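Local coordinates for IMC sub-compartment protein ISP1 (Toxoplasma gondii, PDB 4CHM), which belongs to the inner membrane complex sub-compartment proteins, which are critical for parasite replication, and adopts a pleckstrin homology fold, at residues V26-Q31 with N100-R105; L36-H41 with I51-K56; D64-L69 with H94-G99; S89-H94 with K110-F115. All blocks are in the same frame, centred on the assembly; numbering follows the deposited sequence.

In the fold
All four contacts lie in one pleckstrin homology fold. Contact 1 and contact 4 are buried. Contact 2 and contact 3 are partly buried and reach the surface. Contacts 1, 2 and 3 pair antiparallel strands; contact 4 packs a helix on a strand. Contact 1 joins strands 24-29 and 101-105 and adds an arginine bound to sulfate. Contact 2 ties a hairpin with a disulfide. Contact 3 adds a beta bulge and a turn held by an aspartate. Contact 4 is largely apolar. Strand 90-95 serves contacts 3 and 4, which share His-94. Leu-40 of contact 2 reaches Phe-115 of contact 4.

Contact 1: V26-Q31 with N100-R105; sequences VLVLLQ and NCIPLR. With SO4 (sulfate ion), chain H; SO4 (sulfate ion), chain F.
Arg-105 and Leu-27 form an antiparallel hydrogen-bonded pair. Arg-105 N gives a bond of 2.8 Å to Leu-27 O. Leu-27 N returns one of 3.2 Å to Arg-105 O, in the carbonyl plane and nearly straight at 173°. Further along, Leu-29 N reaches Pro-103 O at 3.1 Å. Val-28 and Leu-104 lie between these rungs, on the other face. There the methyl CG2 of Val-28 meets Leu-104 CD2 at 3.8 Å, and Ile-51 packs on both residues.

The Arg-105 side chain starts with CB 4.1 Å from Leu-29 CD1. CG stands anti to the backbone N (chi1 -180°) and the chain runs straight on to CD. A bend at chi3 of -71° then turns the flat end back across Leu-29, and the two side chains meet at about a right angle. Arg-105 NE lies 3.8 Å from Leu-29 CD1. Leu-29 CD2 sits over the centre of the guanidinium, 3.8 Å from Arg-105 CZ. At the tip, Arg-105 NH1 bonds O4 of a sulfate at 2.8 Å, and NH2 bonds its O2. NE forms a salt bridge with Asp-87, and NH2 also bonds Asn-83 O. A methyl covers one face of the guanidinium, while its N-H edge goes to oxygens. Its charge is probably shared between Asp-87 and a sulfate that likely came from the crystallisation liquor.

Contact 2: L36-H41 with I51-K56; sequences LQCILH and ISCEDK
Cys-38 and Cys-53 each turn SG beside their own backbone N, with chi1 of -56° and -31°. The Cys-53 value leans well off a staggered position. These torsions bring the two sulfurs together in a disulfide between adjacent strands. Its own torsion, chi3, is 102°. The methyl CG2 of Ile-51 touches Cys-38 SG at 4.0 Å. On the same face, Leu-40 and Ile-51 lie side by side and point the same way, with Leu-40 CD1 3.8 Å from Ile-51 CG1. Both residues also pack on Leu-104, so this face looks into the core.

Ile-39 and Ser-52 have their side chains on the other face. They form an antiparallel hydrogen-bonded pair: Ile-39 N to Ser-52 O is 2.9 Å, in the carbonyl plane, and Ser-52 N to Ile-39 O is 3.0 Å. Beyond Cys-53, a water links the two segments. It donates to Gln-37 O and accepts from Glu-54 N at 3.0 Å. Leu-36 CD1 rests on Cys-53 CB at 4.0 Å. Leu-36 CD2 lies against the Glu-54 carboxylate, 3.4 Å from OE2, and the two side chains cross at about a right angle.

A type I' turn from Cys-53 to Lys-56 leads on into strand 56-61. Strands 35-43 and 48-53 themselves form a beta hairpin, in the meander of the N-terminal sheet of a pleckstrin homology fold.

Contact 3: D64-L69 with H94-G99; sequences DIKALL and HLLESG. With SO4 (sulfate ion), chain F.
His-94 O is gripped by two successive amides of the facing strand. Lys-66 N reaches it at 2.9 Å, nearly along the C=O axis, though the N-H...O angle is only 133°. Ala-67 N adds a weak bond of 3.3 Å. In return His-94 N bonds Ala-67 O at 3.0 Å. The two residues opposite one make a classic beta bulge, and the register shifts by one between Ile-65 and Ala-67. The bulge lies in strand 65-69, the outermost strand at this end of the pleckstrin homology sheet.

Lys-66 and His-94 run side by side, pointing the same way, with Lys-66 CE 4.0 Å from His-94 CE1. Ala-67 CB comes near the edge of the imidazole. His-94 NE2 makes a weak bond to Gly-99 O, in the ring plane. On the other face, Ile-65 CG1 meets Leu-95 CD2 at 4.2 Å, and Ile-60 packs on both.

Asp-64 holds the start of the turn after strand 90-95. Asp-64 O takes Leu-96 N at 2.6 Å, with the donor well above the carbonyl plane. With chi1 of -172° the carboxylate swings from its own N, and Asp-64 OD1 meets Glu-97 N at 2.8 Å. OD2 accepts from a water that itself accepts from Ser-98 N. Ser-98 OG bonds O4 of a sulfate, probably from the crystallisation liquor, at 2.8 Å; Asn-100 and Arg-58 bind it too.

Contact 4: S89-H94 with K110-F115; sequences SCVALH and KDKTCF
Ser-89 meets Lys-112 through its backbone. Lys-112 CG lies 3.3 Å from Ser-89 C, and Lys-112 CB sits 3.6 Å from Ser-89 O. Cys-90 also offers its backbone to this lysine, with Cys-90 O 3.7 Å from Lys-112 CE. The lysine chain is bent at chi2, chi3 and chi4. It passes across the start of the strand, and its NZ is hydrogen-bonded to Glu-88 O.

Val-91 comes next and points at the helix. Its CG2 fits between two helix side chains one turn apart. Val-91 CG2 is 3.8 Å from Lys-112 CG and 3.9 Å from Phe-115 CD2. Leu-93 follows two residues on. Leu-93 CD2 approaches the edge of the Phe-115 ring, 4.1 Å from CE2, and the two side chains cross at about a right angle. A chi1 of -173° carries the Phe-115 ring toward the sheet. Phe-106 meets this ring, with the planes at about 40°, and Leu-16 of helix 10-22 packs on it too.

The axes of strand 90-94 and helix 110-115 approach to 8.2 Å, at an angle of 34°. A C-terminal helix packed on the antiparallel sheet in this way is a defining feature of the pleckstrin homology fold.

Contact 1: V26-Q31 with N100-R105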
loop_
_atom_site.group_PDB
_atom_site.type_symbol
_atom_site.label_atom_id
_atom_site.label_comp_id
_atom_site.label_asym_id
_atom_site.label_seq_id
_atom_site.Cartn_x
_atom_site.Cartn_y
_atom_site.Cartn_z
ATOM N N VAL A 26 6.385 -0.307 6.859
ATOM C CA VAL A 26 4.967 -0.067 6.923
ATOM C C VAL A 26 4.324 -0.897 7.995
ATOM O O VAL A 26 4.907 -1.772 8.495
ATOM C CB VAL A 26 4.220 -0.398 5.613
ATOM C CG1 VAL A 26 4.612 0.460 4.469
ATOM C CG2 VAL A 26 4.240 -1.853 5.289
ATOM N N LEU A 27 3.080 -0.601 8.284
ATOM C CA LEU A 27 2.238 -1.450 9.088
ATOM C C LEU A 27 1.167 -2.120 8.286
ATOM O O LEU A 27 0.636 -1.571 7.364
ATOM C CB LEU A 27 1.570 -0.686 10.204
ATOM C CG LEU A 27 2.385 0.174 11.119
ATOM C CD1 LEU A 27 1.482 0.757 12.176
ATOM C CD2 LEU A 27 3.489 -0.609 11.734
ATOM N N VAL A 28 0.858 -3.330 8.667
ATOM C CA VAL A 28 -0.331 -3.956 8.231
ATOM C C VAL A 28 -1.364 -3.883 9.343
ATOM O O VAL A 28 -1.067 -4.092 10.483
ATOM C CB VAL A 28 -0.053 -5.388 7.787
ATOM C CG1 VAL A 28 -1.311 -6.165 7.601
ATOM C CG2 VAL A 28 0.813 -5.404 6.550
ATOM N N LEU A 29 -2.577 -3.542 8.990
ATOM C CA LEU A 29 -3.656 -3.449 9.973
ATOM C C LEU A 29 -4.598 -4.682 9.912
ATOM O O LEU A 29 -5.249 -4.955 8.883
ATOM C CB LEU A 29 -4.419 -2.121 9.826
ATOM C CG LEU A 29 -3.551 -0.841 9.689
ATOM C CD1 LEU A 29 -4.329 0.349 9.140
ATOM C CD2 LEU A 29 -2.828 -0.465 11.001
ATOM N N LEU A 30 -4.562 -5.494 10.967
ATOM C CA LEU A 30 -5.259 -6.770 10.946
ATOM C C LEU A 30 -6.756 -6.562 11.237
ATOM O O LEU A 30 -7.170 -5.514 11.784
ATOM C CB LEU A 30 -4.613 -7.790 11.918
ATOM C CG LEU A 30 -3.148 -8.185 11.608
ATOM C CD1 LEU A 30 -2.613 -9.188 12.621
ATOM C CD2 LEU A 30 -3.005 -8.770 10.216
ATOM N N GLN A 31 -7.567 -7.534 10.837
ATOM C CA GLN A 31 -9.018 -7.424 10.957
ATOM C C GLN A 31 -9.454 -7.233 12.431
ATOM O O GLN A 31 -10.389 -6.477 12.723
ATOM C CB GLN A 31 -9.689 -8.655 10.343
ATOM C CG GLN A 31 -11.201 -8.650 10.508
ATOM C CD GLN A 31 -11.883 -9.864 9.921
ATOM O OE1 GLN A 31 -11.236 -10.681 9.275
ATOM N NE2 GLN A 31 -13.181 -10.009 10.161
ATOM N N ASN A 100 -10.120 -10.629 -0.994
ATOM C CA ASN A 100 -9.959 -9.935 0.284
ATOM C C ASN A 100 -8.915 -8.832 0.165
ATOM O O ASN A 100 -8.333 -8.615 -0.910
ATOM C CB ASN A 100 -9.574 -10.934 1.395
ATOM C CG ASN A 100 -10.672 -11.954 1.664
ATOM O OD1 ASN A 100 -11.861 -11.603 1.718
ATOM N ND2 ASN A 100 -10.282 -13.224 1.852
ATOM N N CYS A 101 -8.673 -8.137 1.275
ATOM C CA CYS A 101 -7.951 -6.881 1.242
ATOM C C CYS A 101 -6.844 -6.838 2.304
ATOM O O CYS A 101 -7.072 -7.193 3.451
ATOM C CB CYS A 101 -8.917 -5.704 1.431
ATOM S SG CYS A 101 -10.329 -5.655 0.289
ATOM N N ILE A 102 -5.656 -6.373 1.923
ATOM C CA ILE A 102 -4.594 -6.163 2.890
ATOM C C ILE A 102 -4.363 -4.684 3.094
ATOM O O ILE A 102 -3.825 -4.007 2.209
ATOM C CB ILE A 102 -3.289 -6.832 2.439
ATOM C CG1 ILE A 102 -3.486 -8.366 2.306
ATOM C CG2 ILE A 102 -2.172 -6.528 3.445
ATOM C CD1 ILE A 102 -2.249 -9.104 1.789
ATOM N N PRO A 103 -4.694 -4.176 4.287
ATOM C CA PRO A 103 -4.506 -2.731 4.483
ATOM C C PRO A 103 -3.112 -2.367 4.967
ATOM O O PRO A 103 -2.663 -2.864 5.991
ATOM C CB PRO A 103 -5.567 -2.383 5.548
ATOM C CG PRO A 103 -6.487 -3.611 5.606
ATOM C CD PRO A 103 -5.559 -4.748 5.333
ATOM N N LEU A 104 -2.443 -1.490 4.214
ATOM C CA LEU A 104 -1.074 -1.052 4.517
ATOM C C LEU A 104 -1.159 0.372 4.978
ATOM O O LEU A 104 -1.777 1.229 4.302
ATOM C CB LEU A 104 -0.208 -1.057 3.265
ATOM C CG LEU A 104 -0.087 -2.359 2.482
ATOM C CD1 LEU A 104 0.668 -2.110 1.202
ATOM C CD2 LEU A 104 0.597 -3.405 3.315
ATOM N N ARG A 105 -0.536 0.669 6.100
ATOM C CA ARG A 105 -0.478 2.080 6.554
ATOM C C ARG A 105 0.942 2.640 6.364
ATOM O O ARG A 105 1.901 2.076 6.879
ATOM C CB ARG A 105 -0.880 2.203 8.024
ATOM C CG ARG A 105 -0.824 3.666 8.505
ATOM C CD ARG A 105 -1.147 3.770 9.973
ATOM N NE ARG A 105 -2.567 3.510 10.267
ATOM C CZ ARG A 105 -3.038 3.336 11.509
ATOM N NH1 ARG A 105 -2.184 3.317 12.535
ATOM N NH2 ARG A 105 -4.337 3.100 11.726
HETATM S S SO4 H . -4.162 4.157 15.395
HETATM O O1 SO4 H . -3.818 5.597 15.091
HETATM O O2 SO4 H . -5.345 3.663 14.568
HETATM O O3 SO4 H . -4.474 3.998 16.853
HETATM O O4 SO4 H . -2.996 3.237 15.169
HETATM S S SO4 F . -6.344 -14.188 1.722
HETATM O O1 SO4 F . -7.700 -13.732 2.134
HETATM O O2 SO4 F . -6.408 -15.590 1.293
HETATM O O3 SO4 F . -5.436 -14.064 2.898
HETATM O O4 SO4 F . -5.857 -13.370 0.569
#

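Contact 2: L36-H41 with I51-K56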
loop_
_atom_site.group_PDB
_atom_site.type_symbol
_atom_site.label_atom_id
_atom_site.label_comp_id
_atom_site.label_asym_id
_atom_site.label_seq_id
_atom_site.Cartn_x
_atom_site.Cartn_y
_atom_site.Cartn_z
ATOM N N LEU A 36 0.741 -5.000 12.670
ATOM C CA LEU A 36 2.013 -5.649 12.470
ATOM C C LEU A 36 2.991 -4.689 11.867
ATOM O O LEU A 36 2.683 -4.045 10.935
ATOM C CB LEU A 36 1.902 -6.854 11.544
ATOM C CG LEU A 36 1.004 -8.025 11.871
ATOM C CD1 LEU A 36 0.924 -9.010 10.732
ATOM C CD2 LEU A 36 1.547 -8.702 13.087
ATOM N N GLN A 37 4.177 -4.616 12.431
ATOM C CA GLN A 37 5.310 -3.934 11.807
ATOM C C GLN A 37 5.877 -4.807 10.701
ATOM O O GLN A 37 6.182 -5.929 10.936
ATOM C CB GLN A 37 6.470 -3.696 12.760
ATOM C CG GLN A 37 6.257 -3.031 14.079
ATOM C CD GLN A 37 7.561 -2.864 14.842
ATOM O OE1 GLN A 37 8.216 -3.818 15.210
ATOM N NE2 GLN A 37 7.942 -1.654 15.041
ATOM N N CYS A 38 6.049 -4.256 9.522
ATOM C CA CYS A 38 6.458 -5.002 8.371
ATOM C C CYS A 38 7.431 -4.271 7.451
ATOM O O CYS A 38 7.559 -3.088 7.508
ATOM C CB CYS A 38 5.230 -5.395 7.564
ATOM S SG CYS A 38 3.942 -6.321 8.371
ATOM N N ILE A 39 8.077 -5.013 6.574
ATOM C CA ILE A 39 8.793 -4.443 5.450
ATOM C C ILE A 39 8.091 -4.757 4.150
ATOM O O ILE A 39 7.773 -5.925 3.859
ATOM C CB ILE A 39 10.228 -5.005 5.389
ATOM C CG1 ILE A 39 10.997 -4.661 6.696
ATOM C CG2 ILE A 39 10.952 -4.591 4.099
ATOM C CD1 ILE A 39 11.277 -3.189 6.881
ATOM N N LEU A 40 7.828 -3.701 3.389
ATOM C CA LEU A 40 7.212 -3.774 2.088
ATOM C C LEU A 40 8.277 -3.604 1.039
ATOM O O LEU A 40 9.085 -2.662 1.097
ATOM C CB LEU A 40 6.165 -2.668 1.917
ATOM C CG LEU A 40 5.384 -2.583 0.608
ATOM C CD1 LEU A 40 4.461 -3.803 0.408
ATOM C CD2 LEU A 40 4.584 -1.268 0.540
ATOM N N HIS A 41 8.252 -4.480 0.048
ATOM C CA HIS A 41 9.284 -4.508 -0.964
ATOM C C HIS A 41 8.683 -4.766 -2.310
ATOM O O HIS A 41 7.664 -5.434 -2.418
ATOM C CB HIS A 41 10.327 -5.580 -0.637
ATOM C CG HIS A 41 11.433 -5.687 -1.654
ATOM N ND1 HIS A 41 11.467 -6.654 -2.586
ATOM C CD2 HIS A 41 12.622 -4.953 -1.811
ATOM C CE1 HIS A 41 12.606 -6.534 -3.335
ATOM N NE2 HIS A 41 13.308 -5.508 -2.858
ATOM N N ILE A 51 5.379 -8.547 1.619
ATOM C CA ILE A 51 5.112 -7.968 2.917
ATOM C C ILE A 51 5.672 -8.949 3.959
ATOM O O ILE A 51 5.269 -10.112 4.018
ATOM C CB ILE A 51 3.602 -7.830 3.138
ATOM C CG1 ILE A 51 2.985 -6.952 2.026
ATOM C CG2 ILE A 51 3.317 -7.252 4.513
ATOM C CD1 ILE A 51 1.473 -6.924 2.049
ATOM N N SER A 52 6.576 -8.469 4.779
ATOM C CA SER A 52 7.310 -9.322 5.699
ATOM C C SER A 52 7.071 -8.814 7.077
ATOM O O SER A 52 7.438 -7.688 7.368
ATOM C CB SER A 52 8.809 -9.232 5.387
ATOM O OG SER A 52 9.555 -10.020 6.290
ATOM N N CYS A 53 6.458 -9.639 7.938
ATOM C CA CYS A 53 6.139 -9.243 9.313
ATOM C C CYS A 53 6.363 -10.417 10.259
ATOM O O CYS A 53 5.983 -11.533 9.952
ATOM C CB CYS A 53 4.666 -8.832 9.449
ATOM S SG CYS A 53 3.919 -8.086 7.984
ATOM N N GLU A 54 6.991 -10.149 11.391
ATOM C CA GLU A 54 7.223 -11.170 12.392
ATOM C C GLU A 54 7.714 -12.478 11.750
ATOM O O GLU A 54 7.157 -13.572 11.993
ATOM C CB GLU A 54 5.954 -11.367 13.253
ATOM C CG GLU A 54 5.696 -10.138 14.142
ATOM C CD GLU A 54 4.336 -10.128 14.826
ATOM O OE1 GLU A 54 3.592 -11.121 14.718
ATOM O OE2 GLU A 54 4.002 -9.089 15.450
ATOM N N ASP A 55 8.758 -12.380 10.953
ATOM C CA ASP A 55 9.467 -13.509 10.386
ATOM C C ASP A 55 8.707 -14.296 9.320
ATOM O O ASP A 55 9.089 -15.345 8.938
ATOM C CB ASP A 55 10.052 -14.430 11.466
ATOM C CG ASP A 55 11.076 -13.735 12.358
ATOM O OD1 ASP A 55 11.560 -12.652 12.038
ATOM O OD2 ASP A 55 11.389 -14.305 13.374
ATOM N N LYS A 56 7.636 -13.726 8.844
ATOM C CA LYS A 56 6.833 -14.322 7.816
ATOM C C LYS A 56 6.704 -13.407 6.600
ATOM O O LYS A 56 6.433 -12.268 6.713
ATOM C CB LYS A 56 5.461 -14.642 8.387
ATOM C CG LYS A 56 5.402 -15.867 9.254
ATOM C CD LYS A 56 4.214 -15.876 10.198
ATOM C CE LYS A 56 2.884 -15.830 9.452
ATOM N NZ LYS A 56 1.953 -16.993 9.627
HETATM O O HOH W 1 8.065 -7.405 11.811
#

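Contact 3: D64-L69 with H94-G99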
loop_
_atom_site.group_PDB
_atom_site.type_symbol
_atom_site.label_atom_id
_atom_site.label_comp_id
_atom_site.label_asym_id
_atom_site.label_seq_id
_atom_site.Cartn_x
_atom_site.Cartn_y
_atom_site.Cartn_z
ATOM N N ASP A 64 -2.138 -10.116 -9.125
ATOM C CA ASP A 64 -3.181 -10.487 -8.161
ATOM C C ASP A 64 -3.790 -9.274 -7.452
ATOM O O ASP A 64 -4.650 -9.411 -6.594
ATOM C CB ASP A 64 -2.632 -11.472 -7.125
ATOM C CG ASP A 64 -3.714 -12.024 -6.223
ATOM O OD1 ASP A 64 -4.804 -12.336 -6.731
ATOM O OD2 ASP A 64 -3.497 -12.111 -5.001
ATOM N N ILE A 65 -3.302 -8.095 -7.774
ATOM C CA ILE A 65 -3.801 -6.902 -7.151
ATOM C C ILE A 65 -4.829 -6.289 -8.073
ATOM O O ILE A 65 -4.490 -5.645 -9.046
ATOM C CB ILE A 65 -2.679 -5.896 -6.837
ATOM C CG1 ILE A 65 -1.702 -6.503 -5.824
ATOM C CG2 ILE A 65 -3.280 -4.610 -6.255
ATOM C CD1 ILE A 65 -0.312 -5.877 -5.863
ATOM N N LYS A 66 -6.088 -6.576 -7.774
ATOM C CA LYS A 66 -7.215 -6.214 -8.593
ATOM C C LYS A 66 -7.490 -4.701 -8.498
ATOM O O LYS A 66 -7.892 -4.079 -9.474
ATOM C CB LYS A 66 -8.429 -6.997 -8.095
ATOM C CG LYS A 66 -9.685 -6.900 -8.935
ATOM C CD LYS A 66 -10.814 -7.651 -8.223
ATOM C CE LYS A 66 -12.180 -7.022 -8.467
ATOM N NZ LYS A 66 -12.439 -6.841 -9.922
ATOM N N ALA A 67 -7.263 -4.118 -7.327
ATOM C CA ALA A 67 -7.663 -2.714 -7.086
ATOM C C ALA A 67 -6.907 -2.152 -5.881
ATOM O O ALA A 67 -6.569 -2.894 -4.967
ATOM C CB ALA A 67 -9.171 -2.626 -6.835
ATOM N N LEU A 68 -6.781 -0.852 -5.798
ATOM C CA LEU A 68 -6.295 -0.246 -4.605
ATOM C C LEU A 68 -7.377 0.571 -3.968
ATOM O O LEU A 68 -7.913 1.432 -4.573
ATOM C CB LEU A 68 -5.054 0.593 -4.845
ATOM C CG LEU A 68 -3.878 -0.037 -5.537
ATOM C CD1 LEU A 68 -3.119 0.987 -6.306
ATOM C CD2 LEU A 68 -2.991 -0.838 -4.638
ATOM N N LEU A 69 -7.653 0.286 -2.708
ATOM C CA LEU A 69 -8.591 1.062 -1.924
ATOM C C LEU A 69 -7.827 2.189 -1.227
ATOM O O LEU A 69 -6.947 1.934 -0.424
ATOM C CB LEU A 69 -9.242 0.157 -0.882
ATOM C CG LEU A 69 -9.809 -1.187 -1.337
ATOM C CD1 LEU A 69 -10.678 -1.860 -0.287
ATOM C CD2 LEU A 69 -10.573 -1.023 -2.630
ATOM N N HIS A 94 -6.622 -4.799 -2.691
ATOM C CA HIS A 94 -7.729 -5.686 -2.952
ATOM C C HIS A 94 -7.222 -6.754 -3.908
ATOM O O HIS A 94 -6.843 -6.462 -5.004
ATOM C CB HIS A 94 -8.886 -4.900 -3.580
ATOM C CG HIS A 94 -10.140 -5.686 -3.738
ATOM N ND1 HIS A 94 -11.096 -5.372 -4.664
ATOM C CD2 HIS A 94 -10.593 -6.773 -3.089
ATOM C CE1 HIS A 94 -12.083 -6.236 -4.586
ATOM N NE2 HIS A 94 -11.804 -7.094 -3.632
ATOM N N LEU A 95 -7.234 -7.993 -3.465
ATOM C CA LEU A 95 -6.628 -9.086 -4.211
ATOM C C LEU A 95 -7.602 -9.839 -5.120
ATOM O O LEU A 95 -8.696 -10.086 -4.741
ATOM C CB LEU A 95 -5.914 -10.063 -3.278
ATOM C CG LEU A 95 -4.977 -9.453 -2.254
ATOM C CD1 LEU A 95 -4.408 -10.446 -1.275
ATOM C CD2 LEU A 95 -3.894 -8.660 -2.930
ATOM N N LEU A 96 -7.171 -10.148 -6.330
ATOM C CA LEU A 96 -8.001 -10.848 -7.296
ATOM C C LEU A 96 -8.424 -12.265 -6.949
ATOM O O LEU A 96 -9.583 -12.554 -6.934
ATOM C CB LEU A 96 -7.279 -10.866 -8.636
ATOM C CG LEU A 96 -7.941 -11.423 -9.898
ATOM C CD1 LEU A 96 -9.403 -11.071 -9.998
ATOM C CD2 LEU A 96 -7.189 -10.963 -11.124
ATOM N N GLU A 97 -7.498 -13.116 -6.555
ATOM C CA GLU A 97 -7.871 -14.511 -6.288
ATOM C C GLU A 97 -8.813 -14.659 -5.104
ATOM O O GLU A 97 -9.866 -15.272 -5.231
ATOM C CB GLU A 97 -6.645 -15.389 -6.084
ATOM C CG GLU A 97 -6.961 -16.871 -5.891
ATOM C CD GLU A 97 -5.696 -17.706 -5.743
ATOM O OE1 GLU A 97 -4.795 -17.599 -6.602
ATOM O OE2 GLU A 97 -5.592 -18.449 -4.763
ATOM N N SER A 98 -8.424 -14.103 -3.955
ATOM C CA SER A 98 -9.172 -14.275 -2.723
ATOM C C SER A 98 -10.320 -13.286 -2.636
ATOM O O SER A 98 -11.257 -13.502 -1.899
ATOM C CB SER A 98 -8.248 -14.110 -1.508
ATOM O OG SER A 98 -7.927 -12.743 -1.275
ATOM N N GLY A 99 -10.218 -12.181 -3.366
ATOM C CA GLY A 99 -11.160 -11.054 -3.194
ATOM C C GLY A 99 -11.053 -10.254 -1.872
ATOM O O GLY A 99 -11.823 -9.318 -1.642
HETATM S S SO4 F . -6.344 -14.188 1.722
HETATM O O1 SO4 F . -7.700 -13.732 2.134
HETATM O O2 SO4 F . -6.408 -15.590 1.293
HETATM O O3 SO4 F . -5.436 -14.064 2.898
HETATM O O4 SO4 F . -5.857 -13.370 0.569
HETATM O O HOH W 2 -5.551 -13.282 -3.508
#

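Contact 4: S89-H94 with K110-F115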
loop_
_atom_site.group_PDB
_atom_site.type_symbol
_atom_site.label_atom_id
_atom_site.label_comp_id
_atom_site.label_asym_id
_atom_site.label_seq_id
_atom_site.Cartn_x
_atom_site.Cartn_y
_atom_site.Cartn_z
ATOM N N SER A 89 -3.599 7.718 5.701
ATOM C CA SER A 89 -2.291 7.178 5.329
ATOM C C SER A 89 -2.327 5.712 4.844
ATOM O O SER A 89 -1.282 5.107 4.655
ATOM C CB SER A 89 -1.307 7.319 6.496
ATOM O OG SER A 89 -1.136 8.691 6.799
ATOM N N CYS A 90 -3.524 5.152 4.650
ATOM C CA CYS A 90 -3.650 3.735 4.322
ATOM C C CYS A 90 -3.982 3.469 2.831
ATOM O O CYS A 90 -4.817 4.150 2.239
ATOM C CB CYS A 90 -4.700 3.122 5.216
ATOM S SG CYS A 90 -5.099 1.416 4.842
ATOM N N VAL A 91 -3.327 2.483 2.232
ATOM C CA VAL A 91 -3.833 1.864 1.023
ATOM C C VAL A 91 -4.044 0.374 1.287
ATOM O O VAL A 91 -3.119 -0.328 1.765
ATOM C CB VAL A 91 -2.862 1.992 -0.170
ATOM C CG1 VAL A 91 -3.553 1.587 -1.445
ATOM C CG2 VAL A 91 -2.296 3.414 -0.288
ATOM N N ALA A 92 -5.214 -0.127 0.918
ATOM C CA ALA A 92 -5.463 -1.584 0.975
ATOM C C ALA A 92 -5.341 -2.203 -0.393
ATOM O O ALA A 92 -5.917 -1.705 -1.358
ATOM C CB ALA A 92 -6.830 -1.874 1.559
ATOM N N LEU A 93 -4.641 -3.332 -0.464
ATOM C CA LEU A 93 -4.582 -4.109 -1.684
ATOM C C LEU A 93 -5.753 -5.037 -1.735
ATOM O O LEU A 93 -5.860 -5.979 -0.930
ATOM C CB LEU A 93 -3.293 -4.939 -1.750
ATOM C CG LEU A 93 -1.989 -4.276 -1.333
ATOM C CD1 LEU A 93 -0.912 -5.354 -1.285
ATOM C CD2 LEU A 93 -1.616 -3.149 -2.298
ATOM N N HIS A 94 -6.622 -4.799 -2.691
ATOM C CA HIS A 94 -7.729 -5.686 -2.952
ATOM C C HIS A 94 -7.222 -6.754 -3.908
ATOM O O HIS A 94 -6.843 -6.462 -5.004
ATOM C CB HIS A 94 -8.886 -4.900 -3.580
ATOM C CG HIS A 94 -10.140 -5.686 -3.738
ATOM N ND1 HIS A 94 -11.096 -5.372 -4.664
ATOM C CD2 HIS A 94 -10.593 -6.773 -3.089
ATOM C CE1 HIS A 94 -12.083 -6.236 -4.586
ATOM N NE2 HIS A 94 -11.804 -7.094 -3.632
ATOM N N LYS A 110 1.562 11.631 2.156
ATOM C CA LYS A 110 2.318 11.804 0.921
ATOM C C LYS A 110 2.783 10.487 0.345
ATOM O O LYS A 110 2.658 10.254 -0.846
ATOM C CB LYS A 110 3.510 12.730 1.120
ATOM C CG LYS A 110 4.358 12.917 -0.129
ATOM C CD LYS A 110 5.624 13.742 0.176
ATOM C CE LYS A 110 6.498 13.892 -1.057
ATOM N NZ LYS A 110 7.189 15.210 -1.096
ATOM N N ASP A 111 3.321 9.635 1.194
ATOM C CA ASP A 111 3.669 8.296 0.799
ATOM C C ASP A 111 2.432 7.510 0.383
ATOM O O ASP A 111 2.447 6.848 -0.602
ATOM C CB ASP A 111 4.424 7.586 1.910
ATOM C CG ASP A 111 5.926 7.697 1.755
ATOM O OD1 ASP A 111 6.384 8.302 0.808
ATOM O OD2 ASP A 111 6.645 7.155 2.562
ATOM N N LYS A 112 1.350 7.656 1.119
ATOM C CA LYS A 112 0.141 6.942 0.813
ATOM C C LYS A 112 -0.273 7.351 -0.607
ATOM O O LYS A 112 -0.546 6.520 -1.420
ATOM C CB LYS A 112 -0.945 7.342 1.817
ATOM C CG LYS A 112 -2.302 6.667 1.697
ATOM C CD LYS A 112 -3.054 7.099 0.456
ATOM C CE LYS A 112 -4.474 7.517 0.742
ATOM N NZ LYS A 112 -4.635 8.867 1.303
ATOM N N THR A 113 -0.243 8.647 -0.884
ATOM C CA THR A 113 -0.649 9.157 -2.174
ATOM C C THR A 113 0.258 8.710 -3.301
ATOM O O THR A 113 -0.220 8.243 -4.303
ATOM C CB THR A 113 -0.752 10.690 -2.193
ATOM O OG1 THR A 113 -1.642 11.127 -1.190
ATOM C CG2 THR A 113 -1.252 11.143 -3.500
ATOM N N CYS A 114 1.562 8.799 -3.092
ATOM C CA CYS A 114 2.547 8.318 -4.092
ATOM C C CYS A 114 2.422 6.864 -4.407
ATOM O O CYS A 114 2.678 6.466 -5.529
ATOM C CB CYS A 114 3.989 8.583 -3.644
ATOM S SG CYS A 114 4.450 10.302 -3.732
ATOM N N PHE A 115 2.167 6.049 -3.382
ATOM C CA PHE A 115 2.036 4.623 -3.590
ATOM C C PHE A 115 0.955 4.298 -4.584
ATOM O O PHE A 115 1.106 3.362 -5.403
ATOM C CB PHE A 115 1.728 3.885 -2.290
ATOM C CG PHE A 115 1.753 2.377 -2.438
ATOM C CD1 PHE A 115 2.960 1.708 -2.671
ATOM C CD2 PHE A 115 0.616 1.634 -2.269
ATOM C CE1 PHE A 115 3.015 0.312 -2.739
ATOM C CE2 PHE A 115 0.639 0.233 -2.414
ATOM C CZ PHE A 115 1.846 -0.422 -2.634
#